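Local coordinates for protein argininosuccinate lyase (Chelativorans sp., PDB 6RXA) that acts as an EDDS lyase, a C-N lyase of the aspartase/fumarase superfamily, and may also split argininosuccinate into fumarate and arginine, at residues 188-193 / 220-225; 122-127 / 236-241; 127-132 / 473-478; 45-50 / 113-118. The protein carries 2 engineered substitutions. All coordinates share one frame; numbering follows the deposited sequence.

Contact 1 of 4, residues 188-193 / 220-225. With NA (sodium ion), chain F.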
loop_
_atom_site.group_PDB
_atom_site.type_symbol
_atom_site.label_atom_id
_atom_site.label_comp_id
_atom_site.label_asym_id
_atom_site.label_seq_id
_atom_site.Cartn_x
_atom_site.Cartn_y
_atom_site.Cartn_z
ATOM N N GLU A 188 15.725 -13.133 12.940
ATOM C CA GLU A 188 14.674 -12.923 13.933
ATOM C C GLU A 188 13.351 -13.489 13.450
ATOM O O GLU A 188 12.626 -14.143 14.215
ATOM C CB GLU A 188 14.542 -11.425 14.214
ATOM C CG GLU A 188 15.745 -10.827 14.940
ATOM C CD GLU A 188 15.839 -9.317 14.806
ATOM O OE1 GLU A 188 14.886 -8.697 14.303
ATOM O OE2 GLU A 188 16.891 -8.763 15.195
ATOM N N LEU A 189 13.018 -13.239 12.183
ATOM C CA LEU A 189 11.813 -13.797 11.586
ATOM C C LEU A 189 11.865 -15.322 11.572
ATOM O O LEU A 189 10.859 -15.989 11.845
ATOM C CB LEU A 189 11.682 -13.250 10.169
ATOM C CG LEU A 189 10.665 -13.957 9.280
ATOM C CD1 LEU A 189 9.242 -13.772 9.776
ATOM C CD2 LEU A 189 10.782 -13.446 7.853
ATOM N N TYR A 190 13.028 -15.892 11.254
ATOM C CA TYR A 190 13.141 -17.343 11.174
ATOM C C TYR A 190 12.673 -17.993 12.466
ATOM O O TYR A 190 12.010 -19.039 12.445
ATOM C CB TYR A 190 14.582 -17.737 10.853
ATOM C CG TYR A 190 14.747 -19.221 10.561
ATOM C CD1 TYR A 190 14.516 -19.718 9.291
ATOM C CD2 TYR A 190 15.134 -20.115 11.560
ATOM C CE1 TYR A 190 14.677 -21.068 9.016
ATOM C CE2 TYR A 190 15.295 -21.467 11.296
ATOM C CZ TYR A 190 15.069 -21.933 10.016
ATOM O OH TYR A 190 15.229 -23.276 9.734
ATOM N N ALA A 191 12.989 -17.380 13.607
ATOM C CA ALA A 191 12.617 -17.993 14.878
ATOM C C ALA A 191 11.106 -18.068 15.057
ATOM O O ALA A 191 10.614 -18.951 15.781
ATOM C CB ALA A 191 13.248 -17.218 16.039
ATOM N N ARG A 192 10.369 -17.130 14.447
ATOM C CA ARG A 192 8.911 -17.154 14.499
ATOM C C ARG A 192 8.311 -18.060 13.425
ATOM O O ARG A 192 7.254 -18.657 13.657
ATOM C CB ARG A 192 8.337 -15.738 14.415
ATOM C CG ARG A 192 8.396 -14.986 15.747
ATOM C CD ARG A 192 7.833 -13.553 15.650
ATOM N NE ARG A 192 8.703 -12.631 14.930
ATOM C CZ ARG A 192 9.747 -12.010 15.475
ATOM N NH1 ARG A 192 10.059 -12.221 16.750
ATOM N NH2 ARG A 192 10.481 -11.187 14.753
ATOM N N ILE A 193 8.946 -18.165 12.250
ATOM C CA ILE A 193 8.456 -19.074 11.212
ATOM C C ILE A 193 8.632 -20.520 11.651
ATOM O O ILE A 193 7.768 -21.366 11.401
ATOM C CB ILE A 193 9.172 -18.805 9.876
ATOM C CG1 ILE A 193 8.660 -17.512 9.248
ATOM C CG2 ILE A 193 8.964 -19.963 8.899
ATOM C CD1 ILE A 193 9.281 -17.148 7.942
ATOM N N GLY A 220 11.464 -30.836 11.856
ATOM C CA GLY A 220 12.528 -29.848 11.959
ATOM C C GLY A 220 12.184 -28.544 12.637
ATOM O O GLY A 220 13.012 -27.623 12.620
ATOM N N PHE A 221 11.001 -28.415 13.226
ATOM C CA PHE A 221 10.657 -27.172 13.909
ATOM C C PHE A 221 11.411 -27.077 15.232
ATOM O O PHE A 221 11.774 -28.088 15.838
ATOM C CB PHE A 221 9.160 -27.121 14.163
ATOM C CG PHE A 221 8.327 -26.895 12.928
ATOM C CD1 PHE A 221 8.146 -25.622 12.422
ATOM C CD2 PHE A 221 7.688 -27.952 12.298
ATOM C CE1 PHE A 221 7.363 -25.408 11.300
ATOM C CE2 PHE A 221 6.895 -27.737 11.185
ATOM C CZ PHE A 221 6.729 -26.460 10.688
ATOM N N ASP A 222 11.626 -25.841 15.691
ATOM C CA ASP A 222 12.394 -25.576 16.903
ATOM C C ASP A 222 11.520 -25.359 18.137
ATOM O O ASP A 222 12.058 -25.206 19.240
ATOM C CB ASP A 222 13.311 -24.371 16.702
ATOM C CG ASP A 222 14.457 -24.661 15.755
ATOM O OD1 ASP A 222 14.893 -25.827 15.699
ATOM O OD2 ASP A 222 14.913 -23.724 15.064
ATOM N N GLY A 223 10.203 -25.375 17.985
ATOM C CA GLY A 223 9.283 -25.156 19.086
ATOM C C GLY A 223 7.886 -25.216 18.514
ATOM O O GLY A 223 7.704 -25.466 17.319
ATOM N N LEU A 224 6.898 -25.007 19.388
ATOM C CA LEU A 224 5.496 -25.064 19.007
ATOM C C LEU A 224 4.897 -23.665 18.904
ATOM O O LEU A 224 5.315 -22.734 19.595
ATOM C CB LEU A 224 4.674 -25.820 20.055
ATOM C CG LEU A 224 5.071 -27.274 20.298
ATOM C CD1 LEU A 224 4.154 -27.890 21.318
ATOM C CD2 LEU A 224 5.070 -28.072 18.999
ATOM N N VAL A 225 3.908 -23.522 18.024
ATOM C CA VAL A 225 2.882 -22.495 18.201
ATOM C C VAL A 225 1.926 -23.124 19.209
ATOM O O VAL A 225 1.274 -24.132 18.906
ATOM C CB VAL A 225 2.156 -22.162 16.899
ATOM C CG1 VAL A 225 1.088 -21.091 17.166
ATOM C CG2 VAL A 225 3.104 -21.716 15.784
HETATM NA NA NA F . 12.637 -8.458 14.121
HETATM O O HOH W 1 12.305 -9.345 11.935
HETATM O O HOH W 2 11.351 -6.489 14.500
#

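Contact 2 of 4, residues 122-127 / 236-241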
loop_
_atom_site.group_PDB
_atom_site.type_symbol
_atom_site.label_atom_id
_atom_site.label_comp_id
_atom_site.label_asym_id
_atom_site.label_seq_id
_atom_site.Cartn_x
_atom_site.Cartn_y
_atom_site.Cartn_z
ATOM N N MET A 122 6.694 -24.535 6.489
ATOM C CA MET A 122 7.852 -25.286 6.014
ATOM C C MET A 122 8.358 -24.738 4.685
ATOM O O MET A 122 9.573 -24.654 4.457
ATOM C CB MET A 122 7.486 -26.760 5.880
ATOM C CG MET A 122 7.206 -27.439 7.201
ATOM S SD MET A 122 6.788 -29.189 7.005
ATOM C CE MET A 122 8.388 -29.904 6.709
ATOM N N PHE A 123 7.440 -24.364 3.797
ATOM C CA PHE A 123 7.821 -23.721 2.547
ATOM C C PHE A 123 8.540 -22.403 2.809
ATOM O O PHE A 123 9.637 -22.179 2.288
ATOM C CB PHE A 123 6.578 -23.492 1.682
ATOM C CG PHE A 123 6.811 -22.562 0.533
ATOM C CD1 PHE A 123 7.637 -22.934 -0.510
ATOM C CD2 PHE A 123 6.214 -21.317 0.507
ATOM C CE1 PHE A 123 7.875 -22.061 -1.556
ATOM C CE2 PHE A 123 6.441 -20.446 -0.553
ATOM C CZ PHE A 123 7.265 -20.827 -1.575
ATOM N N LEU A 124 7.943 -21.522 3.623
ATOM C CA LEU A 124 8.567 -20.229 3.897
ATOM C C LEU A 124 9.909 -20.401 4.595
ATOM O O LEU A 124 10.852 -19.638 4.344
ATOM C CB LEU A 124 7.651 -19.321 4.714
ATOM C CG LEU A 124 6.372 -18.884 4.009
ATOM C CD1 LEU A 124 5.507 -18.023 4.928
ATOM C CD2 LEU A 124 6.671 -18.151 2.699
ATOM N N ARG A 125 10.009 -21.401 5.485
ATOM C CA ARG A 125 11.256 -21.671 6.198
ATOM C C ARG A 125 12.377 -22.000 5.218
ATOM O O ARG A 125 13.471 -21.429 5.298
ATOM C CB ARG A 125 11.015 -22.824 7.179
ATOM C CG ARG A 125 12.212 -23.273 7.973
ATOM C CD ARG A 125 11.830 -24.393 8.947
ATOM N NE ARG A 125 11.523 -25.635 8.244
ATOM C CZ ARG A 125 11.074 -26.739 8.834
ATOM N NH1 ARG A 125 10.841 -26.759 10.143
ATOM N NH2 ARG A 125 10.864 -27.823 8.111
ATOM N N ASP A 126 12.121 -22.907 4.271
ATOM C CA ASP A 126 13.137 -23.216 3.268
ATOM C C ASP A 126 13.451 -21.985 2.424
ATOM O O ASP A 126 14.619 -21.725 2.106
ATOM C CB ASP A 126 12.684 -24.375 2.382
ATOM C CG ASP A 126 13.116 -25.751 2.922
ATOM O OD1 ASP A 126 13.877 -25.845 3.908
ATOM O OD2 ASP A 126 12.678 -26.764 2.347
ATOM N N GLN A 127 12.427 -21.201 2.069
ATOM C CA GLN A 127 12.663 -20.014 1.252
ATOM C C GLN A 127 13.408 -18.938 2.031
ATOM O O GLN A 127 14.157 -18.150 1.443
ATOM C CB GLN A 127 11.344 -19.477 0.714
ATOM C CG GLN A 127 10.702 -20.406 -0.311
ATOM C CD GLN A 127 11.570 -20.649 -1.526
ATOM O OE1 GLN A 127 11.924 -19.723 -2.248
ATOM N NE2 GLN A 127 11.919 -21.909 -1.761
ATOM N N ASP A 236 0.981 -13.574 11.338
ATOM C CA ASP A 236 1.819 -12.382 11.377
ATOM C C ASP A 236 3.192 -12.659 10.778
ATOM O O ASP A 236 3.831 -11.741 10.260
ATOM C CB ASP A 236 1.988 -11.878 12.809
ATOM C CG ASP A 236 0.746 -11.218 13.374
ATOM O OD1 ASP A 236 -0.305 -11.179 12.697
ATOM O OD2 ASP A 236 0.871 -10.692 14.510
ATOM N N HIS A 237 3.667 -13.912 10.877
ATOM C CA HIS A 237 4.938 -14.308 10.274
ATOM C C HIS A 237 4.912 -14.172 8.759
ATOM O O HIS A 237 5.958 -13.915 8.145
ATOM C CB HIS A 237 5.275 -15.748 10.677
ATOM C CG HIS A 237 4.221 -16.749 10.309
ATOM N ND1 HIS A 237 2.979 -16.765 10.904
ATOM C CD2 HIS A 237 4.226 -17.773 9.420
ATOM C CE1 HIS A 237 2.258 -17.746 10.390
ATOM N NE2 HIS A 237 2.996 -18.384 9.497
ATOM N N VAL A 238 3.745 -14.349 8.137
ATOM C CA VAL A 238 3.631 -14.177 6.690
ATOM C C VAL A 238 3.753 -12.700 6.327
ATOM O O VAL A 238 4.486 -12.320 5.403
ATOM C CB VAL A 238 2.315 -14.802 6.188
ATOM C CG1 VAL A 238 2.193 -14.704 4.689
ATOM C CG2 VAL A 238 2.223 -16.264 6.640
ATOM N N ALA A 239 3.035 -11.845 7.060
ATOM C CA ALA A 239 3.180 -10.406 6.887
ATOM C C ALA A 239 4.616 -9.966 7.132
ATOM O O ALA A 239 5.158 -9.148 6.374
ATOM C CB ALA A 239 2.231 -9.672 7.836
ATOM N N GLU A 240 5.258 -10.512 8.173
ATOM C CA GLU A 240 6.619 -10.107 8.500
ATOM C C GLU A 240 7.608 -10.542 7.424
ATOM O O GLU A 240 8.526 -9.788 7.086
ATOM C CB GLU A 240 7.025 -10.637 9.872
ATOM C CG GLU A 240 8.375 -10.152 10.334
ATOM C CD GLU A 240 8.791 -10.722 11.675
ATOM O OE1 GLU A 240 7.975 -11.356 12.357
ATOM O OE2 GLU A 240 9.955 -10.528 12.053
ATOM N N HIS A 241 7.432 -11.737 6.868
ATOM C CA HIS A 241 8.279 -12.180 5.759
ATOM C C HIS A 241 8.137 -11.240 4.562
ATOM O O HIS A 241 9.139 -10.807 3.969
ATOM C CB HIS A 241 7.896 -13.624 5.426
ATOM C CG HIS A 241 8.887 -14.341 4.577
ATOM N ND1 HIS A 241 8.937 -15.717 4.510
ATOM C CD2 HIS A 241 9.853 -13.884 3.745
ATOM C CE1 HIS A 241 9.898 -16.077 3.677
ATOM N NE2 HIS A 241 10.468 -14.985 3.197
#

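Contact 3 of 4, residues 127-132 / 473-478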
loop_
_atom_site.group_PDB
_atom_site.type_symbol
_atom_site.label_atom_id
_atom_site.label_comp_id
_atom_site.label_asym_id
_atom_site.label_seq_id
_atom_site.Cartn_x
_atom_site.Cartn_y
_atom_site.Cartn_z
ATOM N N GLN A 127 12.427 -21.201 2.069
ATOM C CA GLN A 127 12.663 -20.014 1.252
ATOM C C GLN A 127 13.408 -18.938 2.031
ATOM O O GLN A 127 14.157 -18.150 1.443
ATOM C CB GLN A 127 11.344 -19.477 0.714
ATOM C CG GLN A 127 10.702 -20.406 -0.311
ATOM C CD GLN A 127 11.570 -20.649 -1.526
ATOM O OE1 GLN A 127 11.924 -19.723 -2.248
ATOM N NE2 GLN A 127 11.919 -21.909 -1.761
ATOM N N LEU A 128 13.216 -18.895 3.348
ATOM C CA LEU A 128 13.969 -17.965 4.182
ATOM C C LEU A 128 15.441 -18.352 4.245
ATOM O O LEU A 128 16.315 -17.480 4.157
ATOM C CB LEU A 128 13.321 -17.879 5.561
ATOM C CG LEU A 128 13.781 -16.811 6.538
ATOM C CD1 LEU A 128 13.730 -15.464 5.861
ATOM C CD2 LEU A 128 12.857 -16.852 7.743
ATOM N N LEU A 129 15.758 -19.647 4.364
ATOM C CA LEU A 129 17.159 -20.053 4.295
ATOM C C LEU A 129 17.755 -19.760 2.916
ATOM O O LEU A 129 18.896 -19.302 2.806
ATOM C CB LEU A 129 17.319 -21.528 4.656
ATOM C CG LEU A 129 16.926 -21.859 6.093
ATOM C CD1 LEU A 129 17.147 -23.332 6.386
ATOM C CD2 LEU A 129 17.690 -21.014 7.099
ATOM N N ARG A 130 16.993 -20.017 1.850
ATOM C CA ARG A 130 17.419 -19.641 0.502
ATOM C C ARG A 130 17.717 -18.147 0.416
ATOM O O ARG A 130 18.730 -17.731 -0.174
ATOM C CB ARG A 130 16.301 -20.028 -0.466
ATOM C CG ARG A 130 16.578 -19.735 -1.919
ATOM C CD ARG A 130 15.315 -19.929 -2.747
ATOM N NE ARG A 130 15.558 -19.724 -4.175
ATOM C CZ ARG A 130 14.629 -19.326 -5.041
ATOM N NH1 ARG A 130 13.382 -19.080 -4.625
ATOM N NH2 ARG A 130 14.955 -19.155 -6.317
ATOM N N THR A 131 16.851 -17.326 1.010
ATOM C CA THR A 131 17.022 -15.878 0.972
ATOM C C THR A 131 18.231 -15.444 1.785
ATOM O O THR A 131 19.026 -14.614 1.322
ATOM C CB THR A 131 15.743 -15.218 1.503
ATOM O OG1 THR A 131 14.644 -15.504 0.629
ATOM C CG2 THR A 131 15.895 -13.717 1.605
ATOM N N ILE A 132 18.397 -15.992 2.995
ATOM C CA ILE A 132 19.566 -15.676 3.810
ATOM C C ILE A 132 20.848 -16.040 3.074
ATOM O O ILE A 132 21.818 -15.281 3.089
ATOM C CB ILE A 132 19.451 -16.351 5.192
ATOM C CG1 ILE A 132 18.340 -15.648 5.983
ATOM C CG2 ILE A 132 20.768 -16.296 5.949
ATOM C CD1 ILE A 132 17.900 -16.369 7.247
ATOM N N ALA A 473 24.538 -22.516 8.173
ATOM C CA ALA A 473 24.901 -23.923 8.134
ATOM C C ALA A 473 24.204 -24.706 9.238
ATOM O O ALA A 473 23.732 -25.828 9.007
ATOM C CB ALA A 473 26.416 -24.047 8.253
ATOM N N ASN A 474 24.147 -24.145 10.448
ATOM C CA ASN A 474 23.512 -24.843 11.558
ATOM C C ASN A 474 22.021 -25.032 11.305
ATOM O O ASN A 474 21.475 -26.126 11.523
ATOM C CB ASN A 474 23.743 -24.085 12.862
ATOM C CG ASN A 474 22.959 -24.674 14.017
ATOM O OD1 ASN A 474 23.391 -25.640 14.646
ATOM N ND2 ASN A 474 21.789 -24.105 14.290
ATOM N N ALA A 475 21.341 -23.972 10.851
ATOM C CA ALA A 475 19.905 -24.059 10.606
ATOM C C ALA A 475 19.603 -25.063 9.504
ATOM O O ALA A 475 18.655 -25.849 9.614
ATOM C CB ALA A 475 19.325 -22.689 10.241
ATOM N N THR A 476 20.413 -25.058 8.436
ATOM C CA THR A 476 20.223 -25.999 7.335
ATOM C C THR A 476 20.442 -27.435 7.791
ATOM O O THR A 476 19.668 -28.336 7.436
ATOM C CB THR A 476 21.174 -25.640 6.190
ATOM O OG1 THR A 476 20.878 -24.316 5.710
ATOM C CG2 THR A 476 21.017 -26.622 5.045
ATOM N N GLN A 477 21.502 -27.676 8.562
ATOM C CA GLN A 477 21.802 -29.032 9.004
ATOM C C GLN A 477 20.712 -29.565 9.930
ATOM O O GLN A 477 20.364 -30.749 9.863
ATOM C CB GLN A 477 23.167 -29.060 9.685
ATOM C CG GLN A 477 23.706 -30.467 9.919
ATOM C CD GLN A 477 24.007 -31.197 8.621
ATOM O OE1 GLN A 477 24.792 -30.726 7.799
ATOM N NE2 GLN A 477 23.370 -32.345 8.426
ATOM N N ALA A 478 20.150 -28.711 10.790
ATOM C CA ALA A 478 19.062 -29.151 11.656
ATOM C C ALA A 478 17.889 -29.685 10.842
ATOM O O ALA A 478 17.304 -30.719 11.187
ATOM C CB ALA A 478 18.611 -28.004 12.556
#

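Contact 4 of 4, residues 45-50 / 113-118. With FMT (formic acid), chain C.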
loop_
_atom_site.group_PDB
_atom_site.type_symbol
_atom_site.label_atom_id
_atom_site.label_comp_id
_atom_site.label_asym_id
_atom_site.label_seq_id
_atom_site.Cartn_x
_atom_site.Cartn_y
_atom_site.Cartn_z
ATOM N N GLN A 45 5.402 -34.513 3.488
ATOM C CA GLN A 45 6.236 -34.777 4.653
ATOM C C GLN A 45 5.413 -34.720 5.932
ATOM O O GLN A 45 5.603 -35.544 6.838
ATOM C CB GLN A 45 7.385 -33.775 4.706
ATOM C CG GLN A 45 8.419 -34.002 3.623
ATOM C CD GLN A 45 9.096 -35.357 3.731
ATOM O OE1 GLN A 45 9.868 -35.604 4.660
ATOM N NE2 GLN A 45 8.809 -36.244 2.781
ATOM N N ILE A 46 4.486 -33.766 6.020
ATOM C CA ILE A 46 3.624 -33.667 7.197
ATOM C C ILE A 46 2.787 -34.928 7.367
ATOM O O ILE A 46 2.620 -35.426 8.487
ATOM C CB ILE A 46 2.769 -32.389 7.123
ATOM C CG1 ILE A 46 3.676 -31.163 7.273
ATOM C CG2 ILE A 46 1.647 -32.433 8.148
ATOM C CD1 ILE A 46 2.987 -29.858 6.880
ATOM N N HIS A 47 2.244 -35.466 6.272
ATOM C CA HIS A 47 1.468 -36.698 6.398
ATOM C C HIS A 47 2.309 -37.798 7.032
ATOM O O HIS A 47 1.837 -38.544 7.897
ATOM C CB HIS A 47 0.976 -37.185 5.036
ATOM C CG HIS A 47 0.123 -36.203 4.308
ATOM N ND1 HIS A 47 -0.709 -35.315 4.950
ATOM C CD2 HIS A 47 -0.013 -35.958 2.982
ATOM C CE1 HIS A 47 -1.323 -34.566 4.053
ATOM N NE2 HIS A 47 -0.915 -34.932 2.852
ATOM N N ARG A 48 3.561 -37.926 6.594
ATOM C CA ARG A 48 4.437 -38.959 7.136
ATOM C C ARG A 48 4.725 -38.707 8.610
ATOM O O ARG A 48 4.654 -39.632 9.429
ATOM C CB ARG A 48 5.724 -39.008 6.317
ATOM C CG ARG A 48 5.517 -39.559 4.916
ATOM C CD ARG A 48 6.793 -39.517 4.098
ATOM N NE ARG A 48 6.628 -40.230 2.831
ATOM C CZ ARG A 48 5.995 -39.736 1.770
ATOM N NH1 ARG A 48 5.458 -38.529 1.809
ATOM N NH2 ARG A 48 5.897 -40.455 0.662
ATOM N N ALA A 49 5.059 -37.467 8.968
ATOM C CA ALA A 49 5.372 -37.170 10.365
ATOM C C ALA A 49 4.159 -37.374 11.263
ATOM O O ALA A 49 4.283 -37.909 12.377
ATOM C CB ALA A 49 5.896 -35.740 10.500
ATOM N N HIS A 50 2.985 -36.932 10.814
ATOM C CA HIS A 50 1.778 -37.110 11.611
ATOM C C HIS A 50 1.499 -38.588 11.831
ATOM O O HIS A 50 1.215 -39.020 12.956
ATOM C CB HIS A 50 0.610 -36.423 10.909
ATOM C CG HIS A 50 -0.664 -36.488 11.679
ATOM N ND1 HIS A 50 -0.884 -35.733 12.813
ATOM C CD2 HIS A 50 -1.784 -37.217 11.483
ATOM C CE1 HIS A 50 -2.091 -36.002 13.280
ATOM N NE2 HIS A 50 -2.654 -36.903 12.498
ATOM N N ASN A 113 -6.709 -27.232 8.413
ATOM C CA ASN A 113 -6.309 -25.920 8.907
ATOM C C ASN A 113 -4.904 -25.936 9.492
ATOM O O ASN A 113 -4.095 -25.051 9.184
ATOM C CB ASN A 113 -7.316 -25.396 9.937
ATOM C CG ASN A 113 -8.701 -25.195 9.350
ATOM O OD1 ASN A 113 -8.881 -25.162 8.129
ATOM N ND2 ASN A 113 -9.693 -25.062 10.221
ATOM N N ASP A 114 -4.597 -26.905 10.373
ATOM C CA ASP A 114 -3.238 -26.967 10.915
ATOM C C ASP A 114 -2.248 -27.508 9.891
ATOM O O ASP A 114 -1.101 -27.046 9.842
ATOM C CB ASP A 114 -3.175 -27.630 12.296
ATOM C CG ASP A 114 -3.591 -29.078 12.327
ATOM O OD1 ASP A 114 -4.331 -29.554 11.442
ATOM O OD2 ASP A 114 -3.193 -29.742 13.324
ATOM N N LEU A 115 -2.691 -28.432 9.035
ATOM C CA LEU A 115 -1.866 -28.894 7.922
ATOM C C LEU A 115 -1.437 -27.727 7.040
ATOM O O LEU A 115 -0.251 -27.584 6.706
ATOM C CB LEU A 115 -2.648 -29.918 7.088
ATOM C CG LEU A 115 -2.053 -30.285 5.724
ATOM C CD1 LEU A 115 -0.758 -31.065 5.893
ATOM C CD2 LEU A 115 -3.050 -31.097 4.903
ATOM N N ALA A 116 -2.395 -26.890 6.639
ATOM C CA ALA A 116 -2.098 -25.774 5.745
ATOM C C ALA A 116 -1.123 -24.802 6.392
ATOM O O ALA A 116 -0.163 -24.363 5.754
ATOM C CB ALA A 116 -3.388 -25.058 5.344
ATOM N N ASN A 117 -1.363 -24.441 7.655
ATOM C CA ASN A 117 -0.485 -23.482 8.323
ATOM C C ASN A 117 0.925 -24.047 8.429
ATOM O O ASN A 117 1.909 -23.338 8.169
ATOM C CB ASN A 117 -1.045 -23.140 9.709
ATOM C CG ASN A 117 -0.475 -21.843 10.290
ATOM O OD1 ASN A 117 0.601 -21.828 10.894
ATOM N ND2 ASN A 117 -1.236 -20.755 10.166
ATOM N N ALA A 118 1.042 -25.332 8.781
ATOM C CA ALA A 118 2.351 -25.967 8.926
ATOM C C ALA A 118 3.072 -26.096 7.591
ATOM O O ALA A 118 4.283 -25.839 7.509
ATOM C CB ALA A 118 2.208 -27.344 9.579
HETATM C C FMT C . -13.033 -25.230 8.686
HETATM O O1 FMT C . -14.269 -25.345 8.712
HETATM O O2 FMT C . -12.404 -24.499 9.472
#

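Contact 1 of 4, residues 188-193 / 220-225
Tyr190 and Ile193, on the last turns of helix 168-193, meet Asp222 and Phe221 in the loop that follows helix 212-218. That shorter helix ends in a Schellman motif with Gly220, at positive phi, as its C-prime residue. The touch is light. Tyr190 carries its ring anti to the backbone nitrogen (chi1 -172°), which swings the ring toward the loop, where Asp222 OD2 approaches CE2 obliquely at 4.4 Å. Phe221 turns an edge to the helix end: its CE1 lies 4.1 Å from Ile193 O, with the oxygen near the ring plane. Arg121 NH1 hydrogen-bonds that same oxygen, and Arg125 makes a cation-pi contact with the Phe221 ring, so helix 112-147 helps clamp the junction. Backbone bonds from Asp222 to Asn194 and from Gly223 to Cys196 bind the loop to the chain just beyond the helix.

One turn back, the helix belongs to a subunit interface. Glu188 stretches out beyond CG, and its OE1 coordinates a sodium ion together with two waters and Glu188 OE1 of the second subunit. Arg192 bends at chi3 (-73°), which lays Glu188 O over one face of its guanidinium, 3.7 Å above the plane and toward the rim. The sodium lies off the edge of that group, in its plane, with Arg192 NH2 3.5 Å from the ion and Glu188 OE1 bound to it at 2.3 Å.

Contact 2 of 4, residues 122-127 / 236-241
Leu124 is the side chain through which helix 112-147 meets His241 and Val238 of helix 236-262. Its CB lies in the plane of the His241 imidazole, off the ring edge and 3.8 Å from ND1, while CD2 comes equally close to that nitrogen. His241 holds its ring anti to the backbone nitrogen (chi1 -165°), reaching across to the neighbouring helix. There CE1 also approaches Leu124 O, 3.7 Å away and near the ring plane. ND1 is buried among carbons, with no hydrogen-bonding partner anywhere in the model. The other branch of the leucine turns to the valine: Leu124 CD1 meets Val238 CG2 at 4.1 Å, the two side chains crossing at about a right angle. Replacing Leu124 with an alanine here would probably open a gap at the His241 edge and leave Val238 CG2 without its partner on helix 112-147.

Around this tight centre the contact thins out. Gln127 starts toward helix 236-262 but its amide leads away, and Asp126, partly exposed, bonds to Tyr42 on helix 35-56. Glu240 pairs with Arg192 and with Arg185 of the second subunit. Leu327 touches both Leu124 and His241, and Leu189 and Ile193 of helix 168-193 also touch the His241 side chain. Such packing between long helices belongs to the central helical bundle of the aspartase/fumarase superfamily.

Contact 3 of 4, residues 127-132 / 473-478
Leu129 is the residue of segment 127-132 that meets Ala475 and Thr476 of helix 451-500, and the contact is mainly apolar, through van der Waals touches. The leucine forks at CG. Branch CD2 rests on the methyl of Ala475, 3.9 Å from its CB, and branch CD1 lies alongside Thr476, 3.9 Å from OG1. Leucine and threonine run antiparallel, each passing beside the other. Leu129 CA and Thr476 CA are 7.3 Å apart, and the small Ala475 probably helps the helices come this close. Trp471, Leu472 and Leu479 of the same long helix, together with Tyr190, also touch the leucine, and Ile132 adds a further touch on Trp471.

Both threonine hydroxyls bond back into their own helix. Thr476 turns its OG1 to Leu472 O, one turn earlier, so the leucine methyl meets an oxygen that already has a partner. On the other helix, Gln127 O is gripped twice: Thr131 N bonds it at 2.9 Å and Thr131 OG1 donates to it at 2.8 Å, the two coming from opposite faces of its carbonyl plane.

The polar side of helix 112-147 turns from helix 451-500. Arg130 NH1 donates to Gln127 OE1 (2.9 Å, N-H...O angle 152°), landing on a lone pair in the amide's own plane, while the oxygen sits off the guanidinium edge. The same NH1 forms a salt bridge with Asp333 of helix 329-348, which probably steadies the Arg130 tip. Overall, this is helix-to-helix packing of the very long C-terminal helix 451-500 against the all-helical core of the lyase fold.

Contact 4 of 4, residues 45-50 / 113-118
Behind the wall of the fumarate and succinate site, where helix 112-147 begins, Ile46 and His47 of helix 35-56 pack on Leu115 and Ala118. The short segments run at 123° to each other, their axes 11.1 Å apart at closest. Ile46 splits its load: CG2 presses on Leu115 CD1 at 3.6 Å, and CD1 reaches on to Ala118 CB at 3.8 Å. Leu115 sets CG anti to its own nitrogen (chi1 168°), bringing the fork back to helix 35-56, where CD2 sits 4.0 Å from His47 CE1, at the edge of the imidazole. His47 ND1 is meanwhile held by Arg110.

Asn113 faces the other way, into the site, and binds fumarate and succinate in other structures of this protein. Here its ND2 donates an almost straight hydrogen bond (2.9 Å, 172°) to O2 of a formate that probably came from the crystallisation liquor. ND2 also bonds Ala202 O. Thr158 of the second subunit and Lys286 and Asn288 of the third hold the same formate, so the pocket is assembled from three chains. With an alanine in place of Asn113, the formate would probably lose its bond from this subunit and Ala202 O its donor.

Around the packed pair, helix 62-79 touches His47 and Arg48, helix 451-500 touches Gln45 and Ala49, and Leu198 in a loop lies against Ala118.

How the contacts relate
From the N terminus, contact 4 closes first, bringing helix 35-56 to the start of helix 112-147 before any other loop opens. The same helix then supplies contact 2 and, sharing Gln127 with it, contact 3. These two cross: contact 2 ends at helix 236-262, whereas contact 3 waits for helix 451-500, some 340 residues on. Contact 1 opens and closes between the arms of both, tying the end of helix 168-193 to the loop after helix 212-218. Helix 112-147 is the common spine of contacts 2, 3 and 4, with contact 1 packed against it: Leu128 touches Tyr190 and Ile193. Met122 SD meets Ile46 CG1, and contacts 1 and 2 both touch the second subunit.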